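Side-chain contact in lectin (Colocasia esculenta, PDB 5T1X), which is a sugar-binding, GNA-related lectin of taro that probably recognises mannose-type sugars: residues Asn7-Phe10 with Ser11-Leu15. Numbering follows the deposited sequence.
Sequences NLLF and SGQVL
The side chain of Gln13 reaches across the open side of the turn that joins strand 8-10 to strand 14-16, and the residue holds Phe10 at two points, its main-chain N on Phe10 O and its side-chain OE1 on Phe10 N. Its CB lies 3.6 Å from Leu9 CD1 and also touches Phe10 O. CG, set anti to its own carbonyl carbon (chi1 -64°), runs past Phe10 O, and the chain then continues extended, carrying the amide to the backbone of strand 8-10. There OE1 accepts the N-H of Phe10 at 2.9 Å, a nearly straight bond (168°) that arrives in the carbonyl plane on a lone pair. The same oxygen sits at the edge of the Phe10 ring, 3.6 Å from CD2, and lies within hydrogen-bonding distance of a water close to Leu8 O. NE2 makes weak hydrogen bonds to Ile2 O and Pro3 O. Glutamine suits the place because its length reaches the strand and its amide can both accept and donate.

The main chain of Gln13 closes the turn, N to Phe10 O at 3.0 Å, while a second water bridges Phe10 O and Gln13 O. Gly12, third residue of the turn, has a positive phi (98°); at its backbone angles a CB would press on the preceding carbonyl oxygen, which calls for glycine. Ser11 OG, a small hydroxyl able to give and accept, is hydrogen-bonded to Asn61 O and Tyr88 N. On the apolar side, Leu9 CD1 packs 3.8 Å from Leu15 CG, and Leu9 also rests on Leu58 and Leu90. The arrangement is a type II beta turn, braced by a side chain, linking two antiparallel sheets of the beta-prism II fold of GNA-related lectins.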
loop_
_atom_site.group_PDB
_atom_site.type_symbol
_atom_site.label_atom_id
_atom_site.label_comp_id
_atom_site.label_asym_id
_atom_site.label_seq_id
_atom_site.Cartn_x
_atom_site.Cartn_y
_atom_site.Cartn_z
ATOM N N ASN B 7 5.122 3.267 -6.625
ATOM C CA ASN B 7 4.849 1.888 -6.197
ATOM C C ASN B 7 3.401 1.644 -5.725
ATOM O O ASN B 7 3.125 0.562 -5.204
ATOM C CB ASN B 7 5.818 1.503 -5.067
ATOM C CG ASN B 7 5.677 2.365 -3.825
ATOM O OD1 ASN B 7 5.231 3.526 -3.880
ATOM N ND2 ASN B 7 6.062 1.829 -2.673
ATOM N N LEU B 8 2.493 2.632 -5.892
ATOM C CA LEU B 8 1.111 2.491 -5.415
ATOM C C LEU B 8 0.079 2.752 -6.484
ATOM O O LEU B 8 0.300 3.573 -7.374
ATOM C CB LEU B 8 0.836 3.507 -4.280
ATOM C CG LEU B 8 1.856 3.658 -3.148
ATOM C CD1 LEU B 8 1.493 4.842 -2.275
ATOM C CD2 LEU B 8 1.954 2.390 -2.301
ATOM N N LEU B 9 -1.093 2.129 -6.329
ATOM C CA LEU B 9 -2.265 2.378 -7.153
ATOM C C LEU B 9 -3.477 2.377 -6.231
ATOM O O LEU B 9 -3.859 1.326 -5.726
ATOM C CB LEU B 9 -2.411 1.366 -8.315
ATOM C CG LEU B 9 -3.379 1.808 -9.424
ATOM C CD1 LEU B 9 -2.762 2.885 -10.284
ATOM C CD2 LEU B 9 -3.797 0.640 -10.288
ATOM N N PHE B 10 -4.020 3.566 -5.939
ATOM C CA PHE B 10 -5.181 3.681 -5.067
ATOM C C PHE B 10 -6.450 3.464 -5.871
ATOM O O PHE B 10 -6.442 3.648 -7.101
ATOM C CB PHE B 10 -5.218 5.063 -4.386
ATOM C CG PHE B 10 -4.101 5.290 -3.407
ATOM C CD1 PHE B 10 -4.189 4.811 -2.104
ATOM C CD2 PHE B 10 -2.949 5.978 -3.786
ATOM C CE1 PHE B 10 -3.145 5.016 -1.193
ATOM C CE2 PHE B 10 -1.905 6.178 -2.875
ATOM C CZ PHE B 10 -2.008 5.692 -1.586
ATOM N N SER B 11 -7.543 3.074 -5.187
ATOM C CA SER B 11 -8.863 2.937 -5.809
ATOM C C SER B 11 -9.178 4.175 -6.659
ATOM O O SER B 11 -9.019 5.306 -6.183
ATOM C CB SER B 11 -9.941 2.791 -4.733
ATOM O OG SER B 11 -9.817 1.561 -4.036
ATOM N N GLY B 12 -9.595 3.952 -7.897
ATOM C CA GLY B 12 -9.944 5.052 -8.791
ATOM C C GLY B 12 -8.834 5.442 -9.747
ATOM O O GLY B 12 -9.124 5.972 -10.816
ATOM N N GLN B 13 -7.553 5.173 -9.408
ATOM C CA GLN B 13 -6.480 5.519 -10.346
ATOM C C GLN B 13 -6.497 4.547 -11.534
ATOM O O GLN B 13 -6.959 3.412 -11.404
ATOM C CB GLN B 13 -5.104 5.517 -9.664
ATOM C CG GLN B 13 -4.985 6.588 -8.585
ATOM C CD GLN B 13 -3.575 6.713 -8.077
ATOM O OE1 GLN B 13 -3.049 5.827 -7.394
ATOM N NE2 GLN B 13 -2.955 7.847 -8.359
ATOM N N VAL B 14 -6.066 5.009 -12.704
ATOM C CA VAL B 14 -6.037 4.129 -13.877
ATOM C C VAL B 14 -4.635 4.088 -14.482
ATOM O O VAL B 14 -3.926 5.106 -14.489
ATOM C CB VAL B 14 -7.096 4.498 -14.960
ATOM C CG1 VAL B 14 -8.506 4.599 -14.371
ATOM C CG2 VAL B 14 -6.728 5.763 -15.718
ATOM N N LEU B 15 -4.244 2.906 -14.984
ATOM C CA LEU B 15 -3.005 2.685 -15.739
ATOM C C LEU B 15 -3.381 2.139 -17.114
ATOM O O LEU B 15 -4.269 1.297 -17.222
ATOM C CB LEU B 15 -2.033 1.717 -15.036
ATOM C CG LEU B 15 -1.398 2.136 -13.702
ATOM C CD1 LEU B 15 -0.475 1.028 -13.197
ATOM C CD2 LEU B 15 -0.638 3.448 -13.813
HETATM O O HOH W 1 -0.320 6.135 -7.188
HETATM O O HOH W 2 -6.832 2.009 -9.293
#